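Side-chain contacts in nucleocapsid (Crimean-congo hemorrhagic fever virus, PDB 4AKL), which probably binds single- and double-stranded RNA, helps package the viral genome and has a metal-dependent DNA endonuclease activity: residues A[51-54]-A[58-61]; A[87-92]-A[309-314]; A[93-98]-A[134-139]. One frame throughout, in Å; residues are numbered along the deposited sequence.

Contact 1 of 3, residues A[51-54]-A[58-61]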
# COMPACT_ATOMS: atom_id res chain seq x y z
N ALA A 51 -21.82 18.54 14.80
CA ALA A 51 -22.08 18.85 16.18
C ALA A 51 -23.59 18.94 16.53
O ALA A 51 -23.99 18.66 17.66
CB ALA A 51 -21.38 20.17 16.55
N GLY A 52 -24.43 19.36 15.57
CA GLY A 52 -25.89 19.44 15.77
C GLY A 52 -26.64 18.14 15.42
O GLY A 52 -27.83 18.05 15.60
N ALA A 53 -25.92 17.15 14.93
CA ALA A 53 -26.54 15.88 14.52
C ALA A 53 -26.55 14.88 15.70
O ALA A 53 -25.52 14.67 16.35
CB ALA A 53 -25.77 15.29 13.33
N THR A 54 -27.70 14.25 15.95
CA THR A 54 -27.83 13.21 17.02
C THR A 54 -27.62 11.73 16.54
O THR A 54 -26.80 10.98 17.12
CB THR A 54 -29.18 13.39 17.79
OG1 THR A 54 -29.19 14.67 18.45
CG2 THR A 54 -29.41 12.25 18.88
N GLN A 58 -27.49 10.34 10.09
CA GLN A 58 -27.29 11.76 9.80
C GLN A 58 -25.74 12.09 9.78
O GLN A 58 -25.24 12.77 8.87
CB GLN A 58 -28.02 12.60 10.84
CG GLN A 58 -28.46 13.99 10.37
CD GLN A 58 -29.05 14.84 11.50
OE1 GLN A 58 -29.27 14.35 12.64
NE2 GLN A 58 -29.31 16.11 11.20
N LYS A 59 -25.03 11.57 10.77
CA LYS A 59 -23.60 11.77 10.94
C LYS A 59 -22.78 11.13 9.82
O LYS A 59 -21.85 11.75 9.33
CB LYS A 59 -23.14 11.22 12.31
CG LYS A 59 -23.63 12.02 13.57
CD LYS A 59 -22.95 11.46 14.85
CE LYS A 59 -23.29 12.27 16.14
NZ LYS A 59 -22.41 11.91 17.36
N ASP A 60 -23.12 9.90 9.42
CA ASP A 60 -22.39 9.25 8.30
C ASP A 60 -22.60 10.07 7.03
O ASP A 60 -21.69 10.28 6.28
CB ASP A 60 -22.91 7.84 8.00
CG ASP A 60 -22.69 6.87 9.14
OD1 ASP A 60 -21.60 6.84 9.71
OD2 ASP A 60 -23.65 6.11 9.45
N SER A 61 -23.82 10.53 6.83
CA SER A 61 -24.18 11.35 5.70
C SER A 61 -23.39 12.69 5.67
O SER A 61 -22.90 13.11 4.61
CB SER A 61 -25.70 11.60 5.75
OG SER A 61 -26.11 12.53 4.77
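Lys59 NZ is hydrogen-bonded to the carbonyl oxygen of Gly440, and to get there the lysine chain runs along Ala53 and its carbonyl. The chain leaves its backbone with CG anti to the carbonyl carbon (chi1 -69°) and stays extended out to NZ, which brings CG beside Ala53 CB and CE beside Ala53 O. Near the root, Lys59 CG packs on Ala53 CB at 3.9 Å. Further out, Lys59 CE sits 3.3 Å from Ala53 O. That methylene is bonded directly to the ammonium nitrogen, so its hydrogens are probably polarised and the approach to the oxygen is likely to be mildly favourable. The same CE also passes Thr54 O, more loosely, at 3.9 Å. The two segments face each other across the short connection between helix 45-52 and helix 56-71, consecutive helices at the periphery of the globular head of this nairovirus nucleocapsid. Asp55, in that connection, takes the backbone N-H of Gln58 on its OD2 at the start of the second helix. Ala53 has left helical geometry for an extended backbone (psi 132°), and its CB points at the helix that follows. There the methyl is buried, with Lys59 and Gln58 both against it. Gln58 reaches it with CG anti to the backbone N and the chain straight beyond. Its flat amide end lies beside the alanine, with Gln58 CD 3.8 Å from Ala53 CB. Gly440 is the last residue of helix 425-440, where a positive charge probably suits the carbonyls gathered at the helix end, and the next residue, Phe441, lies against the Lys59 side chain.

Contact 2 of 3, residues A[87-92]-A[309-314]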
# COMPACT_ATOMS: atom_id res chain seq x y z
N GLY A 87 -5.33 0.83 -23.19
CA GLY A 87 -4.05 0.08 -23.14
C GLY A 87 -3.69 -0.51 -21.80
O GLY A 87 -3.29 -1.70 -21.68
N ILE A 88 -3.83 0.31 -20.76
CA ILE A 88 -3.53 -0.14 -19.39
C ILE A 88 -4.62 -1.12 -18.85
O ILE A 88 -4.32 -2.12 -18.22
CB ILE A 88 -3.30 1.07 -18.48
CG1 ILE A 88 -2.03 1.81 -18.93
CG2 ILE A 88 -3.27 0.65 -17.01
CD1 ILE A 88 -0.74 1.03 -18.70
N VAL A 89 -5.88 -0.83 -19.11
CA VAL A 89 -6.97 -1.80 -18.80
C VAL A 89 -6.70 -3.22 -19.39
O VAL A 89 -6.82 -4.23 -18.66
CB VAL A 89 -8.36 -1.25 -19.20
CG1 VAL A 89 -9.47 -2.37 -19.21
CG2 VAL A 89 -8.77 -0.13 -18.21
N LYS A 90 -6.31 -3.29 -20.67
CA LYS A 90 -6.00 -4.58 -21.28
C LYS A 90 -4.77 -5.24 -20.66
O LYS A 90 -4.80 -6.38 -20.26
CB LYS A 90 -5.76 -4.47 -22.79
CG LYS A 90 -7.02 -4.56 -23.62
CD LYS A 90 -6.73 -4.50 -25.12
CE LYS A 90 -6.56 -3.06 -25.62
NZ LYS A 90 -5.86 -3.02 -26.99
N LYS A 91 -3.68 -4.51 -20.61
CA LYS A 91 -2.46 -5.07 -20.06
C LYS A 91 -2.62 -5.40 -18.61
O LYS A 91 -2.25 -6.49 -18.20
CB LYS A 91 -1.29 -4.14 -20.28
CG LYS A 91 -0.91 -4.08 -21.80
CD LYS A 91 0.42 -3.45 -22.01
CE LYS A 91 0.43 -1.98 -21.72
NZ LYS A 91 1.68 -1.32 -22.35
N GLY A 92 -3.20 -4.48 -17.85
CA GLY A 92 -3.43 -4.65 -16.39
C GLY A 92 -4.29 -5.85 -15.99
O GLY A 92 -4.04 -6.48 -14.96
N SER A 309 -4.03 -3.35 -6.44
CA SER A 309 -5.13 -3.99 -5.78
C SER A 309 -6.39 -3.69 -6.57
O SER A 309 -7.20 -4.55 -6.76
CB SER A 309 -5.24 -3.54 -4.30
OG SER A 309 -4.37 -4.25 -3.43
N SER A 310 -6.55 -2.47 -7.07
CA SER A 310 -7.75 -2.21 -7.84
C SER A 310 -7.91 -3.09 -9.10
O SER A 310 -9.03 -3.52 -9.41
CB SER A 310 -7.89 -0.70 -8.14
OG SER A 310 -8.19 0.02 -6.90
N TYR A 311 -6.79 -3.37 -9.79
CA TYR A 311 -6.81 -4.21 -10.98
C TYR A 311 -7.02 -5.69 -10.59
O TYR A 311 -7.70 -6.45 -11.32
CB TYR A 311 -5.53 -4.00 -11.82
CG TYR A 311 -5.76 -3.01 -12.94
CD1 TYR A 311 -6.36 -3.40 -14.10
CD2 TYR A 311 -5.43 -1.67 -12.80
CE1 TYR A 311 -6.59 -2.49 -15.14
CE2 TYR A 311 -5.66 -0.76 -13.81
CZ TYR A 311 -6.25 -1.17 -14.98
OH TYR A 311 -6.49 -0.26 -15.94
N TYR A 312 -6.46 -6.10 -9.45
CA TYR A 312 -6.68 -7.42 -8.95
C TYR A 312 -8.20 -7.66 -8.73
O TYR A 312 -8.72 -8.74 -9.05
CB TYR A 312 -5.91 -7.63 -7.66
CG TYR A 312 -6.18 -8.94 -7.03
CD1 TYR A 312 -5.84 -10.12 -7.67
CD2 TYR A 312 -6.79 -9.02 -5.77
CE1 TYR A 312 -6.10 -11.37 -7.09
CE2 TYR A 312 -7.06 -10.29 -5.17
CZ TYR A 312 -6.71 -11.44 -5.83
OH TYR A 312 -6.98 -12.68 -5.26
N TRP A 313 -8.90 -6.65 -8.20
CA TRP A 313 -10.33 -6.81 -7.91
C TRP A 313 -11.12 -6.87 -9.19
O TRP A 313 -12.06 -7.66 -9.28
CB TRP A 313 -10.85 -5.72 -6.94
CG TRP A 313 -10.20 -5.83 -5.57
CD1 TRP A 313 -9.87 -7.00 -4.89
CD2 TRP A 313 -9.77 -4.77 -4.74
NE1 TRP A 313 -9.29 -6.71 -3.69
CE2 TRP A 313 -9.21 -5.34 -3.57
CE3 TRP A 313 -9.81 -3.37 -4.85
CZ2 TRP A 313 -8.71 -4.59 -2.54
CZ3 TRP A 313 -9.30 -2.62 -3.84
CH2 TRP A 313 -8.75 -3.23 -2.69
N LEU A 314 -10.75 -6.06 -10.17
CA LEU A 314 -11.34 -6.21 -11.49
C LEU A 314 -11.15 -7.62 -12.03
O LEU A 314 -12.12 -8.26 -12.46
CB LEU A 314 -10.71 -5.26 -12.47
CG LEU A 314 -10.88 -3.78 -12.35
CD1 LEU A 314 -10.22 -3.16 -13.61
CD2 LEU A 314 -12.37 -3.36 -12.22
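Tyr311 reaches from segment 309-314 to Gly92, Val89 and Ile88, and its CB already points at their helix. With chi1 at -96°, well past the usual staggered position, the ring continues in that direction and runs lengthwise at the backbone of the three residues. The first ring carbon to touch is CD1: Tyr311 CD1 lies 3.7 Å from Gly92 C, against bare main chain, since the glycine puts no side chain between ring and helix. One atom further out, Tyr311 CE1 meets Val89 CA at 3.7 Å, the alpha carbon lying at the ring edge near its plane. Tyr311 CZ then comes 4.0 Å from Ile88 CG2. This is a helix-on-helix crossing in the largely helical head of the protein, where segments 87-92 and 309-314 cross at -69°. The segment axes stay 10.8 Å apart at closest approach, a separation that the Tyr311 ring bridges. At the tip, the hydroxyl is pinched between two methyls: Val89 CG2 lies 3.2 Å from Tyr311 OH, a snug fit, and Ile88 CG2 lies 3.5 Å from the same oxygen. Both side chains cross the tyrosine at about a right angle, and Ile88 presents CG2 by holding it anti to its backbone N. Val89 N is also close to the hydroxyl but is poorly angled for a bond. The partner of Tyr311 OH is Ala83 O, at the end of helix 77-83, so this buried polar tip is satisfied and the ring is tied at its far end. Phe392 meets the ring edge-to-face, and Trp133, whose NE1 is hydrogen-bonded to Gly92 O, meets it at about 45°.

Contact 3 of 3, residues A[93-98]-A[134-139]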
# COMPACT_ATOMS: atom_id res chain seq x y z
N LEU A 93 -5.31 -6.17 -16.78
CA LEU A 93 -6.14 -7.38 -16.53
C LEU A 93 -5.44 -8.61 -17.05
O LEU A 93 -5.35 -9.67 -16.33
CB LEU A 93 -7.50 -7.24 -17.19
CG LEU A 93 -8.45 -6.27 -16.52
CD1 LEU A 93 -9.60 -6.01 -17.46
CD2 LEU A 93 -8.94 -6.78 -15.09
N GLU A 94 -4.90 -8.52 -18.27
CA GLU A 94 -4.20 -9.70 -18.84
C GLU A 94 -3.04 -10.15 -17.94
O GLU A 94 -2.78 -11.34 -17.80
CB GLU A 94 -3.73 -9.43 -20.28
CG GLU A 94 -3.11 -10.65 -21.10
CD GLU A 94 -4.04 -11.93 -21.26
OE1 GLU A 94 -5.24 -11.93 -20.88
OE2 GLU A 94 -3.52 -12.94 -21.77
N TRP A 95 -2.38 -9.20 -17.28
CA TRP A 95 -1.24 -9.58 -16.44
C TRP A 95 -1.60 -10.71 -15.41
O TRP A 95 -0.82 -11.64 -15.23
CB TRP A 95 -0.67 -8.36 -15.75
CG TRP A 95 0.62 -8.63 -15.00
CD1 TRP A 95 1.88 -8.44 -15.46
CD2 TRP A 95 0.75 -9.14 -13.66
NE1 TRP A 95 2.81 -8.80 -14.49
CE2 TRP A 95 2.14 -9.22 -13.37
CE3 TRP A 95 -0.16 -9.53 -12.66
CZ2 TRP A 95 2.63 -9.69 -12.14
CZ3 TRP A 95 0.34 -10.00 -11.42
CH2 TRP A 95 1.71 -10.07 -11.17
N PHE A 96 -2.76 -10.62 -14.76
CA PHE A 96 -3.21 -11.65 -13.80
C PHE A 96 -3.37 -13.03 -14.44
O PHE A 96 -3.04 -14.04 -13.84
CB PHE A 96 -4.49 -11.17 -13.05
CG PHE A 96 -4.18 -10.03 -12.15
CD1 PHE A 96 -3.64 -10.26 -10.90
CD2 PHE A 96 -4.37 -8.71 -12.58
CE1 PHE A 96 -3.31 -9.20 -10.05
CE2 PHE A 96 -4.03 -7.65 -11.75
CZ PHE A 96 -3.51 -7.89 -10.49
N GLU A 97 -3.85 -13.04 -15.67
CA GLU A 97 -3.99 -14.26 -16.45
C GLU A 97 -2.63 -14.90 -16.77
O GLU A 97 -2.50 -16.12 -16.73
CB GLU A 97 -4.72 -13.94 -17.76
CG GLU A 97 -5.74 -15.00 -18.15
CD GLU A 97 -6.95 -14.93 -17.26
OE1 GLU A 97 -7.71 -13.93 -17.37
OE2 GLU A 97 -7.13 -15.88 -16.45
N LYS A 98 -1.64 -14.08 -17.10
CA LYS A 98 -0.26 -14.57 -17.41
C LYS A 98 0.63 -14.84 -16.17
O LYS A 98 1.68 -15.46 -16.31
CB LYS A 98 0.50 -13.57 -18.32
CG LYS A 98 -0.11 -13.41 -19.70
CD LYS A 98 0.22 -12.03 -20.35
CE LYS A 98 1.70 -11.87 -20.67
NZ LYS A 98 1.94 -10.69 -21.57
N ARG A 134 3.60 -3.42 -12.25
CA ARG A 134 3.94 -2.09 -12.72
C ARG A 134 5.05 -2.10 -13.82
O ARG A 134 4.89 -1.49 -14.85
CB ARG A 134 4.37 -1.20 -11.57
CG ARG A 134 3.25 -0.82 -10.66
CD ARG A 134 3.71 -0.23 -9.40
NE ARG A 134 2.55 0.38 -8.67
CZ ARG A 134 2.24 1.68 -8.61
NH1 ARG A 134 2.98 2.61 -9.22
NH2 ARG A 134 1.19 2.07 -7.88
N LYS A 135 6.14 -2.82 -13.56
CA LYS A 135 7.21 -2.99 -14.53
C LYS A 135 6.73 -3.67 -15.84
O LYS A 135 6.98 -3.16 -16.93
CB LYS A 135 8.36 -3.82 -13.93
CG LYS A 135 9.32 -3.06 -12.95
CD LYS A 135 10.80 -3.56 -13.05
CE LYS A 135 11.49 -3.14 -14.40
NZ LYS A 135 13.01 -3.36 -14.48
N ASP A 136 6.07 -4.82 -15.72
CA ASP A 136 5.64 -5.60 -16.88
C ASP A 136 4.69 -4.83 -17.80
O ASP A 136 4.86 -4.91 -19.01
CB ASP A 136 4.97 -6.93 -16.45
CG ASP A 136 5.99 -7.93 -15.83
OD1 ASP A 136 7.23 -7.66 -15.82
OD2 ASP A 136 5.54 -8.98 -15.35
N ILE A 137 3.74 -4.08 -17.26
CA ILE A 137 2.78 -3.37 -18.14
C ILE A 137 3.23 -1.93 -18.58
O ILE A 137 2.47 -1.22 -19.28
CB ILE A 137 1.31 -3.35 -17.52
CG1 ILE A 137 1.15 -2.30 -16.37
CG2 ILE A 137 0.92 -4.75 -17.09
CD1 ILE A 137 -0.32 -2.10 -15.90
N GLY A 138 4.44 -1.53 -18.19
CA GLY A 138 4.88 -0.15 -18.36
C GLY A 138 3.99 0.87 -17.68
O GLY A 138 3.61 1.86 -18.28
N PHE A 139 3.61 0.63 -16.43
CA PHE A 139 2.70 1.59 -15.74
C PHE A 139 3.34 2.98 -15.56
O PHE A 139 2.68 4.00 -15.79
CB PHE A 139 2.22 1.08 -14.35
CG PHE A 139 1.15 1.99 -13.72
CD1 PHE A 139 -0.12 2.10 -14.29
CD2 PHE A 139 1.42 2.75 -12.60
CE1 PHE A 139 -1.06 2.93 -13.76
CE2 PHE A 139 0.47 3.59 -12.03
CZ PHE A 139 -0.76 3.70 -12.61
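Trp95, on helix 86-98, meets Asp136 and Ile137 where helix 120-136 ends in a Schellman motif, with Gly138 taking the positive phi. The polar part is one hydrogen bond: Trp95 NE1 gives its N-H to Asp136 OD2 over 2.9 Å, nearly straight at 160°. The carboxylate oxygen lies at the indole edge, close to the ring plane. On the acceptor side the N-H arrives on the anti side of OD2, 23° out of the carboxylate plane, and the indole and carboxylate planes are 43° apart. Carbon packing goes with this bond, Asp136 CB coming 3.6 Å from Trp95 CD1. Charge adds a second hold on the same oxygen, because Lys132, one turn earlier in the helix, forms a salt bridge with OD2. The lysine probably helps to position the carboxylate and to keep it ionised.

The indole, thrown out by a CG anti to the backbone N, also meets the ring of Trp133 edge-to-face. The apolar part falls to Ile137, which uses a single branch, its CG2 methyl, lying 4.1 Å from Trp95 CD1 and 4.2 Å from Trp95 CB.

Contacts 2 and 3 are neighbours, with centres about 8 Å apart, because both draw on helix 86-98: residues 87-92 face helix 306-316 and residues 93-98 face the end of helix 120-136. They touch directly. Phe96 CE2 packs 3.8 Å from Tyr311 C, and Lys91 NZ makes a weak hydrogen bond to Ile137 O. Trp133 joins them too, its ring meeting both Tyr311 and Trp95. Contact 1 stands apart on the outer part of the head, its centre about 37 Å from that of contact 2 and about 44 Å from that of contact 3. The DEVD motif, Asp266 to Asp269, belongs to none of the three.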